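PDB 5H3K: Slr0280 protein from Synechocystis sp., which is of unknown function but carries a phosphodiester glycosidase (NAGPA-type) domain and may therefore hydrolyse sugar phosphodiesters. Local coordinates for residues V119-Y124 / D331-V336; W177-A182 / Y246-S251; A372-G377 / N493-G498; N429-V434 / Q443-K448. All coordinates share one frame; numbering follows the deposited sequence.

Interaction 1: residues V119-Y124 / D331-V336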
loop_
_atom_site.group_PDB
_atom_site.type_symbol
_atom_site.label_atom_id
_atom_site.label_comp_id
_atom_site.label_asym_id
_atom_site.label_seq_id
_atom_site.Cartn_x
_atom_site.Cartn_y
_atom_site.Cartn_z
ATOM N N VAL A 119 17.767 -7.584 4.227
ATOM C CA VAL A 119 18.531 -6.951 3.166
ATOM C C VAL A 119 17.521 -6.115 2.405
ATOM O O VAL A 119 16.674 -6.661 1.702
ATOM C CB VAL A 119 19.208 -7.985 2.235
ATOM C CG1 VAL A 119 19.980 -7.283 1.133
ATOM C CG2 VAL A 119 20.156 -8.881 3.030
ATOM N N ALA A 120 17.583 -4.796 2.590
ATOM C CA ALA A 120 16.549 -3.884 2.078
ATOM C C ALA A 120 16.148 -4.221 0.644
ATOM O O ALA A 120 17.019 -4.364 -0.218
ATOM C CB ALA A 120 17.028 -2.437 2.158
ATOM N N PRO A 121 14.829 -4.319 0.370
ATOM C CA PRO A 121 13.720 -4.011 1.284
ATOM C C PRO A 121 13.089 -5.227 1.949
ATOM O O PRO A 121 11.974 -5.107 2.446
ATOM C CB PRO A 121 12.683 -3.405 0.342
ATOM C CG PRO A 121 12.850 -4.216 -0.928
ATOM C CD PRO A 121 14.355 -4.496 -1.019
ATOM N N ASN A 122 13.766 -6.370 1.967
ATOM C CA ASN A 122 13.117 -7.614 2.384
ATOM C C ASN A 122 13.755 -8.303 3.577
ATOM O O ASN A 122 14.951 -8.157 3.833
ATOM C CB ASN A 122 13.089 -8.609 1.219
ATOM C CG ASN A 122 12.404 -8.051 -0.004
ATOM O OD1 ASN A 122 11.271 -7.575 0.070
ATOM N ND2 ASN A 122 13.093 -8.088 -1.134
ATOM N N ARG A 123 12.943 -9.089 4.276
ATOM C CA ARG A 123 13.405 -9.928 5.387
ATOM C C ARG A 123 13.484 -11.370 4.884
ATOM O O ARG A 123 12.457 -12.023 4.673
ATOM C CB ARG A 123 12.410 -9.834 6.543
ATOM C CG ARG A 123 12.738 -10.708 7.752
ATOM C CD ARG A 123 11.621 -10.618 8.774
ATOM N NE ARG A 123 11.923 -11.285 10.045
ATOM C CZ ARG A 123 11.177 -12.247 10.585
ATOM N NH1 ARG A 123 10.081 -12.673 9.968
ATOM N NH2 ARG A 123 11.519 -12.782 11.752
ATOM N N TYR A 124 14.698 -11.880 4.706
ATOM C CA TYR A 124 14.894 -13.207 4.106
ATOM C C TYR A 124 14.946 -14.320 5.152
ATOM O O TYR A 124 15.672 -14.212 6.145
ATOM C CB TYR A 124 16.170 -13.220 3.255
ATOM C CG TYR A 124 16.090 -12.294 2.065
ATOM C CD1 TYR A 124 15.632 -12.747 0.836
ATOM C CD2 TYR A 124 16.446 -10.952 2.177
ATOM C CE1 TYR A 124 15.544 -11.892 -0.252
ATOM C CE2 TYR A 124 16.359 -10.097 1.099
ATOM C CZ TYR A 124 15.914 -10.570 -0.113
ATOM O OH TYR A 124 15.829 -9.703 -1.187
ATOM N N ASP A 331 8.447 -2.099 -7.159
ATOM C CA ASP A 331 9.258 -1.368 -8.129
ATOM C C ASP A 331 10.075 -0.229 -7.508
ATOM O O ASP A 331 11.171 0.079 -7.972
ATOM C CB ASP A 331 8.399 -0.874 -9.313
ATOM C CG ASP A 331 7.823 -2.029 -10.167
ATOM O OD1 ASP A 331 8.042 -3.224 -9.845
ATOM O OD2 ASP A 331 7.131 -1.725 -11.165
ATOM N N GLN A 332 9.577 0.373 -6.437
ATOM C CA GLN A 332 10.298 1.472 -5.797
ATOM C C GLN A 332 10.978 1.037 -4.499
ATOM O O GLN A 332 11.451 1.873 -3.722
ATOM C CB GLN A 332 9.377 2.692 -5.599
ATOM C CG GLN A 332 8.794 3.186 -6.939
ATOM C CD GLN A 332 7.999 4.477 -6.848
ATOM O OE1 GLN A 332 8.481 5.495 -6.339
ATOM N NE2 GLN A 332 6.779 4.446 -7.365
ATOM N N ARG A 333 11.025 -0.280 -4.289
ATOM C CA ARG A 333 11.822 -0.918 -3.226
ATOM C C ARG A 333 11.494 -0.467 -1.806
ATOM O O ARG A 333 12.403 -0.267 -0.983
ATOM C CB ARG A 333 13.321 -0.734 -3.486
ATOM C CG ARG A 333 13.701 -0.984 -4.941
ATOM C CD ARG A 333 14.299 -2.349 -5.135
ATOM N NE ARG A 333 15.626 -2.432 -4.527
ATOM C CZ ARG A 333 16.476 -3.434 -4.721
ATOM N NH1 ARG A 333 16.140 -4.439 -5.518
ATOM N NH2 ARG A 333 17.660 -3.431 -4.119
ATOM N N ALA A 334 10.202 -0.313 -1.519
ATOM C CA ALA A 334 9.756 0.045 -0.176
ATOM C C ALA A 334 9.659 -1.209 0.685
ATOM O O ALA A 334 9.131 -2.237 0.251
ATOM C CB ALA A 334 8.398 0.754 -0.226
ATOM N N ALA A 335 10.159 -1.126 1.913
ATOM C CA ALA A 335 10.015 -2.232 2.846
ATOM C C ALA A 335 8.563 -2.398 3.285
ATOM O O ALA A 335 8.102 -3.522 3.491
ATOM C CB ALA A 335 10.916 -2.021 4.063
ATOM N N VAL A 336 7.863 -1.276 3.469
ATOM C CA VAL A 336 6.430 -1.261 3.786
ATOM C C VAL A 336 5.768 -0.186 2.939
ATOM O O VAL A 336 6.370 0.861 2.674
ATOM C CB VAL A 336 6.140 -0.919 5.286
ATOM C CG1 VAL A 336 4.755 -1.421 5.705
ATOM C CG2 VAL A 336 7.196 -1.513 6.213
#
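P121 wedges against R333 and A335, so that the turn of a tight beta hairpin rests on the loop following helix 325-331. The turn has A120 and P121 at its corners, between strands 112-119 and 122-126; V119 and N122 close it with two backbone hydrogen bonds. The peptide bond before P121 is cis, a type VI turn, and proline suits the place because it accepts that cis bond readily and presents a compact, rigid ring. P121 buries more surface here than any other residue of the two segments. Its CB lies 3.4 Å from R333 O and 3.7 Å from A334 O, apolar carbon set against two successive carbonyl oxygens.

R333, at positive phi, is the C-prime residue of the Schellman motif that ends the helix. Its side chain bends at chi2 (-101°) and chi3 (-70°), which folds the guanidinium back beside the proline: P121 CD sits over one face, near the rim, 4.3 Å from R333 NE. R333 NH2 stands 4.1 Å from A120 O, approaching obliquely. This arginine also touches a crystal neighbour, which may influence its pose.

A335 completes the contact and begins a classic beta bulge, facing V607 together with V336. Alanine is small enough to pack on P121 while also touching W275 of strand 271-276. Its CB is 4.3 Å from P121 CB. P121 O is buried without a hydrogen-bond partner, and a CA-H...O contact may compensate in part: A335 CA approaches P121 O to 3.5 Å, with 143° at the hydrogen.

Interaction 2: residues W177-A182 / Y246-S251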
loop_
_atom_site.group_PDB
_atom_site.type_symbol
_atom_site.label_atom_id
_atom_site.label_comp_id
_atom_site.label_asym_id
_atom_site.label_seq_id
_atom_site.Cartn_x
_atom_site.Cartn_y
_atom_site.Cartn_z
ATOM N N TRP A 177 1.908 -24.503 -1.502
ATOM C CA TRP A 177 0.551 -24.099 -1.838
ATOM C C TRP A 177 0.360 -22.598 -1.658
ATOM O O TRP A 177 1.147 -21.937 -0.968
ATOM C CB TRP A 177 -0.466 -24.885 -0.991
ATOM C CG TRP A 177 -0.224 -24.738 0.481
ATOM C CD1 TRP A 177 0.625 -25.490 1.258
ATOM C CD2 TRP A 177 -0.814 -23.764 1.350
ATOM N NE1 TRP A 177 0.584 -25.044 2.563
ATOM C CE2 TRP A 177 -0.285 -23.997 2.644
ATOM C CE3 TRP A 177 -1.736 -22.732 1.161
ATOM C CZ2 TRP A 177 -0.658 -23.215 3.743
ATOM C CZ3 TRP A 177 -2.098 -21.959 2.258
ATOM C CH2 TRP A 177 -1.555 -22.204 3.532
ATOM N N GLN A 178 -0.683 -22.066 -2.294
ATOM C CA GLN A 178 -1.067 -20.676 -2.121
ATOM C C GLN A 178 -2.587 -20.583 -2.162
ATOM O O GLN A 178 -3.264 -21.526 -2.601
ATOM C CB GLN A 178 -0.446 -19.815 -3.223
ATOM C CG GLN A 178 -0.832 -20.244 -4.629
ATOM C CD GLN A 178 -0.085 -19.470 -5.717
ATOM O OE1 GLN A 178 -0.613 -18.515 -6.291
ATOM N NE2 GLN A 178 1.142 -19.888 -6.005
ATOM N N VAL A 179 -3.128 -19.464 -1.685
ATOM C CA VAL A 179 -4.573 -19.270 -1.663
ATOM C C VAL A 179 -4.913 -17.840 -2.059
ATOM O O VAL A 179 -4.249 -16.905 -1.625
ATOM C CB VAL A 179 -5.191 -19.664 -0.277
ATOM C CG1 VAL A 179 -4.451 -18.991 0.874
ATOM C CG2 VAL A 179 -6.697 -19.359 -0.227
ATOM N N SER A 180 -5.919 -17.677 -2.920
ATOM C CA SER A 180 -6.401 -16.349 -3.315
ATOM C C SER A 180 -7.933 -16.288 -3.199
ATOM O O SER A 180 -8.611 -17.280 -3.451
ATOM C CB SER A 180 -5.946 -16.033 -4.745
ATOM O OG SER A 180 -6.499 -14.801 -5.206
ATOM N N GLN A 181 -8.473 -15.137 -2.803
ATOM C CA GLN A 181 -9.921 -14.975 -2.693
ATOM C C GLN A 181 -10.381 -13.622 -3.209
ATOM O O GLN A 181 -9.787 -12.584 -2.897
ATOM C CB GLN A 181 -10.399 -15.165 -1.252
ATOM C CG GLN A 181 -11.928 -14.987 -1.080
ATOM C CD GLN A 181 -12.431 -15.457 0.269
ATOM O OE1 GLN A 181 -11.659 -15.923 1.103
ATOM N NE2 GLN A 181 -13.734 -15.333 0.492
ATOM N N ALA A 182 -11.433 -13.640 -4.020
ATOM C CA ALA A 182 -12.073 -12.410 -4.479
ATOM C C ALA A 182 -13.544 -12.530 -4.192
ATOM O O ALA A 182 -14.234 -13.305 -4.857
ATOM C CB ALA A 182 -11.842 -12.192 -5.981
ATOM N N TYR A 246 -17.539 -15.410 4.383
ATOM C CA TYR A 246 -16.609 -16.494 4.704
ATOM C C TYR A 246 -15.264 -16.349 4.008
ATOM O O TYR A 246 -15.190 -15.897 2.871
ATOM C CB TYR A 246 -17.243 -17.849 4.389
ATOM C CG TYR A 246 -18.218 -18.265 5.457
ATOM C CD1 TYR A 246 -19.418 -17.586 5.632
ATOM C CD2 TYR A 246 -17.933 -19.321 6.309
ATOM C CE1 TYR A 246 -20.324 -17.959 6.631
ATOM C CE2 TYR A 246 -18.828 -19.704 7.305
ATOM C CZ TYR A 246 -20.017 -19.019 7.460
ATOM O OH TYR A 246 -20.900 -19.395 8.449
ATOM N N LYS A 247 -14.201 -16.731 4.706
ATOM C CA LYS A 247 -12.858 -16.727 4.140
ATOM C C LYS A 247 -12.266 -18.102 4.334
ATOM O O LYS A 247 -12.829 -18.919 5.055
ATOM C CB LYS A 247 -11.975 -15.704 4.857
ATOM C CG LYS A 247 -12.549 -14.290 4.898
ATOM C CD LYS A 247 -11.575 -13.350 5.613
ATOM C CE LYS A 247 -12.282 -12.134 6.199
ATOM N NZ LYS A 247 -11.334 -11.255 6.925
ATOM N N LEU A 248 -11.136 -18.364 3.697
ATOM C CA LEU A 248 -10.431 -19.616 3.935
ATOM C C LEU A 248 -9.293 -19.402 4.919
ATOM O O LEU A 248 -8.561 -18.424 4.827
ATOM C CB LEU A 248 -9.861 -20.175 2.638
ATOM C CG LEU A 248 -10.858 -20.476 1.531
ATOM C CD1 LEU A 248 -10.135 -21.158 0.377
ATOM C CD2 LEU A 248 -11.980 -21.362 2.075
ATOM N N GLN A 249 -9.156 -20.311 5.874
ATOM C CA GLN A 249 -7.949 -20.352 6.693
ATOM C C GLN A 249 -7.307 -21.708 6.460
ATOM O O GLN A 249 -7.909 -22.736 6.759
ATOM C CB GLN A 249 -8.281 -20.158 8.173
ATOM C CG GLN A 249 -7.085 -20.363 9.111
ATOM C CD GLN A 249 -7.447 -20.158 10.579
ATOM O OE1 GLN A 249 -8.433 -19.490 10.909
ATOM N NE2 GLN A 249 -6.642 -20.732 11.468
ATOM N N VAL A 250 -6.093 -21.707 5.916
ATOM C CA VAL A 250 -5.441 -22.945 5.502
ATOM C C VAL A 250 -4.222 -23.245 6.361
ATOM O O VAL A 250 -3.423 -22.352 6.644
ATOM C CB VAL A 250 -5.000 -22.867 4.027
ATOM C CG1 VAL A 250 -4.472 -24.218 3.547
ATOM C CG2 VAL A 250 -6.160 -22.430 3.163
ATOM N N SER A 251 -4.077 -24.505 6.768
ATOM C CA SER A 251 -2.939 -24.922 7.587
ATOM C C SER A 251 -2.502 -26.338 7.232
ATOM O O SER A 251 -3.134 -27.003 6.403
ATOM C CB SER A 251 -3.297 -24.853 9.065
ATOM O OG SER A 251 -4.454 -25.627 9.322
HETATM O O HOH W 1 -9.367 -16.658 2.036
#
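Q181 grips the backbone at Y246 while W177, four residues nearer the start of the same strand, takes V250 against its ring. Q181 NE2 donates to Y246 O at 2.8 Å, a nearly straight bond (166°) lying in the carbonyl plane and in the glutamine's own amide plane. CG anti to the backbone N (chi1 179°) and an extended chain beyond it carry the amide across the gap between the strands. Its other branch works through water: the water donates to Q181 OE1 at 2.6 Å and accepts from L248 N at 3.0 Å. A leucine here would probably leave Y246 O without this side-chain donor and the bridging water without its acceptor.

At the far end the contact is apolar. V250 CG1 lies over the six-membered ring of W177, 3.7 Å from its centroid, a CH-pi contact that a broad indole is well suited to receive. Between the two ends, V179 CG2 meets L248 CD1 at 3.9 Å, branched chains filling the middle.

Further out, R183 O takes a second bond from Q181 NE2, and S594 OG bonds to Q181 N. L259 touches both W177 and V250, whereas A186 and V188 back L248. The strands run antiparallel at 170°, their axes 8.2 Å apart, each at the edge of its own four-stranded antiparallel sheet: side chains rather than a backbone ladder join them, as in the face-to-face packing of a beta sandwich.

Interaction 3: residues A372-G377 / N493-G498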
loop_
_atom_site.group_PDB
_atom_site.type_symbol
_atom_site.label_atom_id
_atom_site.label_comp_id
_atom_site.label_asym_id
_atom_site.label_seq_id
_atom_site.Cartn_x
_atom_site.Cartn_y
_atom_site.Cartn_z
ATOM N N ALA A 372 2.308 15.346 7.984
ATOM C CA ALA A 372 3.609 15.740 7.455
ATOM C C ALA A 372 4.680 15.256 8.407
ATOM O O ALA A 372 4.404 15.047 9.589
ATOM C CB ALA A 372 3.689 17.263 7.273
ATOM N N TRP A 373 5.896 15.070 7.905
ATOM C CA TRP A 373 6.957 14.498 8.720
ATOM C C TRP A 373 8.338 14.844 8.208
ATOM O O TRP A 373 8.489 15.299 7.072
ATOM C CB TRP A 373 6.816 12.963 8.789
ATOM C CG TRP A 373 7.076 12.264 7.487
ATOM C CD1 TRP A 373 8.269 11.781 7.041
ATOM C CD2 TRP A 373 6.112 11.944 6.474
ATOM N NE1 TRP A 373 8.118 11.200 5.809
ATOM C CE2 TRP A 373 6.801 11.279 5.440
ATOM C CE3 TRP A 373 4.733 12.163 6.340
ATOM C CZ2 TRP A 373 6.163 10.823 4.285
ATOM C CZ3 TRP A 373 4.096 11.716 5.184
ATOM C CH2 TRP A 373 4.810 11.049 4.176
ATOM N N ASN A 374 9.350 14.623 9.044
ATOM C CA ASN A 374 10.733 14.773 8.596
ATOM C C ASN A 374 11.509 13.476 8.835
ATOM O O ASN A 374 10.948 12.490 9.341
ATOM C CB ASN A 374 11.420 15.987 9.254
ATOM C CG ASN A 374 11.486 15.885 10.791
ATOM O OD1 ASN A 374 11.521 14.788 11.359
ATOM N ND2 ASN A 374 11.512 17.041 11.466
ATOM N N ASP A 375 12.787 13.471 8.483
ATOM C CA ASP A 375 13.590 12.252 8.608
ATOM C C ASP A 375 14.196 12.072 9.995
ATOM O O ASP A 375 15.035 11.193 10.213
ATOM C CB ASP A 375 14.677 12.209 7.543
ATOM C CG ASP A 375 14.127 11.907 6.185
ATOM O OD1 ASP A 375 12.905 11.616 6.090
ATOM O OD2 ASP A 375 14.903 11.962 5.211
ATOM N N GLN A 376 13.760 12.905 10.928
ATOM C CA GLN A 376 14.147 12.759 12.318
ATOM C C GLN A 376 12.992 12.161 13.128
ATOM O O GLN A 376 13.067 12.011 14.349
ATOM C CB GLN A 376 14.651 14.102 12.841
ATOM C CG GLN A 376 15.828 14.602 11.972
ATOM C CD GLN A 376 16.053 16.096 12.033
ATOM O OE1 GLN A 376 16.441 16.643 13.068
ATOM N NE2 GLN A 376 15.812 16.772 10.909
ATOM N N GLY A 377 11.933 11.775 12.424
ATOM C CA GLY A 377 10.843 11.041 13.041
ATOM C C GLY A 377 9.753 11.903 13.640
ATOM O O GLY A 377 8.836 11.398 14.283
ATOM N N ASN A 493 4.807 24.144 7.562
ATOM C CA ASN A 493 5.963 24.689 6.848
ATOM C C ASN A 493 7.312 24.116 7.296
ATOM O O ASN A 493 8.322 24.226 6.587
ATOM C CB ASN A 493 5.961 26.210 6.932
ATOM C CG ASN A 493 4.756 26.807 6.267
ATOM O OD1 ASN A 493 4.637 26.780 5.037
ATOM N ND2 ASN A 493 3.831 27.323 7.069
ATOM N N ALA A 494 7.326 23.492 8.465
ATOM C CA ALA A 494 8.553 22.895 8.979
ATOM C C ALA A 494 8.867 21.547 8.347
ATOM O O ALA A 494 10.001 21.067 8.448
ATOM C CB ALA A 494 8.470 22.754 10.499
ATOM N N PHE A 495 7.883 20.916 7.701
ATOM C CA PHE A 495 8.060 19.516 7.300
ATOM C C PHE A 495 8.225 19.340 5.793
ATOM O O PHE A 495 7.396 19.814 5.019
ATOM C CB PHE A 495 6.901 18.654 7.819
ATOM C CG PHE A 495 6.778 18.655 9.322
ATOM C CD1 PHE A 495 7.488 17.744 10.088
ATOM C CD2 PHE A 495 5.982 19.599 9.973
ATOM C CE1 PHE A 495 7.386 17.748 11.498
ATOM C CE2 PHE A 495 5.879 19.617 11.371
ATOM C CZ PHE A 495 6.575 18.686 12.130
ATOM N N PRO A 496 9.300 18.655 5.381
ATOM C CA PRO A 496 9.636 18.527 3.962
ATOM C C PRO A 496 8.885 17.408 3.262
ATOM O O PRO A 496 8.975 17.353 2.038
ATOM C CB PRO A 496 11.127 18.188 3.993
ATOM C CG PRO A 496 11.282 17.389 5.275
ATOM C CD PRO A 496 10.343 18.084 6.255
ATOM N N ASN A 497 8.199 16.534 4.007
ATOM C CA ASN A 497 7.429 15.438 3.420
ATOM C C ASN A 497 6.006 15.460 3.937
ATOM O O ASN A 497 5.759 15.781 5.097
ATOM C CB ASN A 497 8.036 14.072 3.777
ATOM C CG ASN A 497 9.530 14.027 3.579
ATOM O OD1 ASN A 497 10.021 14.186 2.462
ATOM N ND2 ASN A 497 10.271 13.782 4.665
ATOM N N GLY A 498 5.049 15.120 3.084
ATOM C CA GLY A 498 3.687 15.024 3.566
ATOM C C GLY A 498 2.702 14.375 2.627
ATOM O O GLY A 498 2.976 14.166 1.442
HETATM O O HOH W 2 11.861 19.421 9.710
#
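With CG set between its backbone N and carbonyl carbon (chi1 68°), W373 folds its indole back over N497, whose own CG stands anti to the carbonyl carbon (chi1 -47°) and brings the amide to the tryptophan's backbone. The two belong to an antiparallel beta ladder joining strands 369-373 and 497-500. W373 and N497 form its hydrogen-bonded pair: W373 N donates to N497 O at 2.9 Å, while the return bond from N497 N and a further one from N497 ND2, both to W373 O, are weak. N497 CB lies over the five-membered ring of W373, 3.7 Å from its centroid, a CH-pi contact. L309 O accepts from W373 NE1, and Q357 N donates to N497 OD1, so each polar tip is held from outside. A leucine in place of W373 would probably leave N497 CB without its aromatic face and L309 O without its donor.

A372 and G498 make the neighbouring non-hydrogen-bonded pair. Glycine fits here because a CB on G498 would come within 3.5 Å of A372 CB; on the other side W373 CZ3 lies 3.7 Å from G498 CA. A372 CB instead packs on F495 CB at 3.5 Å, and the phenylalanine ring receives N374 N at its edge, in plane. P496 CD touches W373 O.

Beyond the ladder, N374 begins a type I turn and makes an Asx turn, its OD1 accepting from Q376 N. Q378 OE1 also holds N374 ND2, and one water ties N374 ND2 (3.0 Å) to A494 O (2.8 Å).

Interaction 4: residues N429-V434 / Q443-K448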
loop_
_atom_site.group_PDB
_atom_site.type_symbol
_atom_site.label_atom_id
_atom_site.label_comp_id
_atom_site.label_asym_id
_atom_site.label_seq_id
_atom_site.Cartn_x
_atom_site.Cartn_y
_atom_site.Cartn_z
ATOM N N ASN A 429 -12.213 26.690 -21.898
ATOM C CA ASN A 429 -11.969 28.125 -21.832
ATOM C C ASN A 429 -10.928 28.520 -20.784
ATOM O O ASN A 429 -11.123 29.468 -20.022
ATOM C CB ASN A 429 -13.288 28.880 -21.617
ATOM C CG ASN A 429 -14.332 28.536 -22.670
ATOM O OD1 ASN A 429 -14.012 28.395 -23.850
ATOM N ND2 ASN A 429 -15.580 28.379 -22.241
ATOM N N GLU A 430 -9.831 27.774 -20.741
ATOM C CA GLU A 430 -8.718 28.119 -19.857
ATOM C C GLU A 430 -7.792 29.101 -20.565
ATOM O O GLU A 430 -7.735 29.122 -21.799
ATOM C CB GLU A 430 -7.935 26.859 -19.455
ATOM C CG GLU A 430 -8.769 25.868 -18.667
ATOM C CD GLU A 430 -7.959 24.720 -18.094
ATOM O OE1 GLU A 430 -8.502 24.022 -17.212
ATOM O OE2 GLU A 430 -6.796 24.512 -18.511
ATOM N N GLN A 431 -7.081 29.916 -19.787
ATOM C CA GLN A 431 -5.982 30.717 -20.320
ATOM C C GLN A 431 -4.684 30.183 -19.730
ATOM O O GLN A 431 -4.618 29.923 -18.524
ATOM C CB GLN A 431 -6.146 32.185 -19.928
ATOM C CG GLN A 431 -7.092 32.973 -20.821
ATOM C CD GLN A 431 -6.551 33.151 -22.233
ATOM O OE1 GLN A 431 -5.450 33.669 -22.435
ATOM N NE2 GLN A 431 -7.323 32.715 -23.215
ATOM N N VAL A 432 -3.657 30.016 -20.559
ATOM C CA VAL A 432 -2.360 29.584 -20.040
ATOM C C VAL A 432 -1.294 30.656 -20.230
ATOM O O VAL A 432 -1.222 31.296 -21.288
ATOM C CB VAL A 432 -1.891 28.231 -20.646
ATOM C CG1 VAL A 432 -1.787 28.310 -22.162
ATOM C CG2 VAL A 432 -0.539 27.786 -20.029
ATOM N N TYR A 433 -0.473 30.848 -19.196
ATOM C CA TYR A 433 0.695 31.715 -19.279
ATOM C C TYR A 433 1.920 30.848 -19.082
ATOM O O TYR A 433 2.042 30.155 -18.059
ATOM C CB TYR A 433 0.636 32.802 -18.203
ATOM C CG TYR A 433 -0.611 33.653 -18.294
ATOM C CD1 TYR A 433 -0.587 34.897 -18.915
ATOM C CD2 TYR A 433 -1.824 33.207 -17.775
ATOM C CE1 TYR A 433 -1.741 35.678 -19.005
ATOM C CE2 TYR A 433 -2.982 33.977 -17.863
ATOM C CZ TYR A 433 -2.932 35.209 -18.477
ATOM O OH TYR A 433 -4.079 35.965 -18.549
ATOM N N VAL A 434 2.813 30.866 -20.070
ATOM C CA VAL A 434 4.029 30.070 -20.013
ATOM C C VAL A 434 5.121 30.867 -19.303
ATOM O O VAL A 434 5.394 32.018 -19.663
ATOM C CB VAL A 434 4.508 29.664 -21.421
ATOM C CG1 VAL A 434 5.727 28.769 -21.322
ATOM C CG2 VAL A 434 3.394 28.961 -22.176
ATOM N N GLN A 443 1.313 33.565 -23.876
ATOM C CA GLN A 443 -0.044 33.383 -23.359
ATOM C C GLN A 443 -0.886 32.784 -24.479
ATOM O O GLN A 443 -0.786 33.231 -25.627
ATOM C CB GLN A 443 -0.661 34.710 -22.899
ATOM C CG GLN A 443 -2.173 34.640 -22.621
ATOM C CD GLN A 443 -2.775 35.980 -22.206
ATOM O OE1 GLN A 443 -2.084 36.997 -22.161
ATOM N NE2 GLN A 443 -4.077 35.982 -21.903
ATOM N N TYR A 444 -1.684 31.765 -24.157
ATOM C CA TYR A 444 -2.567 31.128 -25.136
ATOM C C TYR A 444 -3.904 30.770 -24.511
ATOM O O TYR A 444 -3.973 30.457 -23.320
ATOM C CB TYR A 444 -1.978 29.816 -25.659
ATOM C CG TYR A 444 -0.583 29.880 -26.199
ATOM C CD1 TYR A 444 -0.320 30.456 -27.436
ATOM C CD2 TYR A 444 0.470 29.319 -25.499
ATOM C CE1 TYR A 444 0.969 30.497 -27.943
ATOM C CE2 TYR A 444 1.762 29.352 -25.996
ATOM C CZ TYR A 444 2.007 29.944 -27.218
ATOM O OH TYR A 444 3.298 29.969 -27.705
ATOM N N PRO A 445 -4.974 30.777 -25.325
ATOM C CA PRO A 445 -6.241 30.210 -24.865
ATOM C C PRO A 445 -6.190 28.695 -25.016
ATOM O O PRO A 445 -5.549 28.195 -25.943
ATOM C CB PRO A 445 -7.254 30.801 -25.846
ATOM C CG PRO A 445 -6.463 30.943 -27.130
ATOM C CD PRO A 445 -5.072 31.330 -26.692
ATOM N N LEU A 446 -6.814 27.976 -24.088
ATOM C CA LEU A 446 -6.995 26.536 -24.219
ATOM C C LEU A 446 -8.497 26.314 -24.151
ATOM O O LEU A 446 -9.053 26.146 -23.059
ATOM C CB LEU A 446 -6.297 25.786 -23.081
ATOM C CG LEU A 446 -4.790 25.959 -22.962
ATOM C CD1 LEU A 446 -4.274 25.286 -21.678
ATOM C CD2 LEU A 446 -4.099 25.394 -24.188
ATOM N N PRO A 447 -9.167 26.331 -25.316
ATOM C CA PRO A 447 -10.627 26.442 -25.313
ATOM C C PRO A 447 -11.329 25.158 -24.890
ATOM O O PRO A 447 -12.412 25.231 -24.320
ATOM C CB PRO A 447 -10.947 26.741 -26.779
ATOM C CG PRO A 447 -9.861 26.047 -27.534
ATOM C CD PRO A 447 -8.626 26.182 -26.680
ATOM N N LYS A 448 -10.734 24.003 -25.160
ATOM C CA LYS A 448 -11.499 22.773 -25.037
ATOM C C LYS A 448 -10.868 21.628 -24.286
ATOM O O LYS A 448 -9.780 21.184 -24.622
ATOM C CB LYS A 448 -11.918 22.276 -26.422
ATOM C CG LYS A 448 -13.189 22.918 -26.921
ATOM C CD LYS A 448 -13.167 23.115 -28.424
ATOM C CE LYS A 448 -14.490 23.702 -28.885
ATOM N NZ LYS A 448 -14.934 24.815 -27.991
#
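Q431 and Q443 meet diagonally across a beta hairpin, strands 430-436 and 439-446, with their amide planes turned 71° apart. Q443 NE2 donates to Q431 OE1 at 2.7 Å in a nearly straight bond; the acceptor lies in the plane of the Q443 amide, but the donor is tilted from the carbonyl plane of Q431. Q443 reaches this place by an extended chain with CG anti to the backbone N. It runs beside Y433, both pointing the same way, the tyrosine ring 37° from the amide and Y433 CE1 3.4 Å from Q443 CD. The bend of Q431 at chi2 lays its NE2 against P445 CB, 3.3 Å away. Proline is tolerated there because P445 pairs with Q431 at a non-hydrogen-bonded position, where no N-H is needed across the hairpin.

V432, Y444 and L446 face the other way. V432 CG1 sits at the edge of the Y444 ring, 3.8 Å from Y444 CB, and touches L446 CG at 3.9 Å; M454 covers all three, so branched and aromatic chains suit this side. E430 shares the face, and its carboxylate is taken up by a salt bridge with R466 and a hydrogen bond with Y423.

The backbone ladder holds these side chains in step. E430 and L446 exchange two bonds, as do V432 and Y444, and V432 N points almost straight at Y444 O, at 2.8 Å and 179°.

Interactions 3 and 4 reach the same mixed sheet, yet their centres lie about 36 Å apart. Both are backbone ladders, but 372-377/493-498 joins strands far apart in sequence, whereas 429-434/443-448 is a local hairpin near one end of the molecule, mainly apolar on the V432 and L446 face, with paired glutamines on the other. Interaction 2 is a surface contact across two separate sheets, so glutamine, water and indole replace the ladder. Interaction 1, its centre about 13 Å from that of the chain, brings a turn against a loop without any hydrogen bond between them. Interactions 2 and 3 lie on opposite sides of the chain's centre; in sequence, interaction 2 falls between the segments of interaction 1.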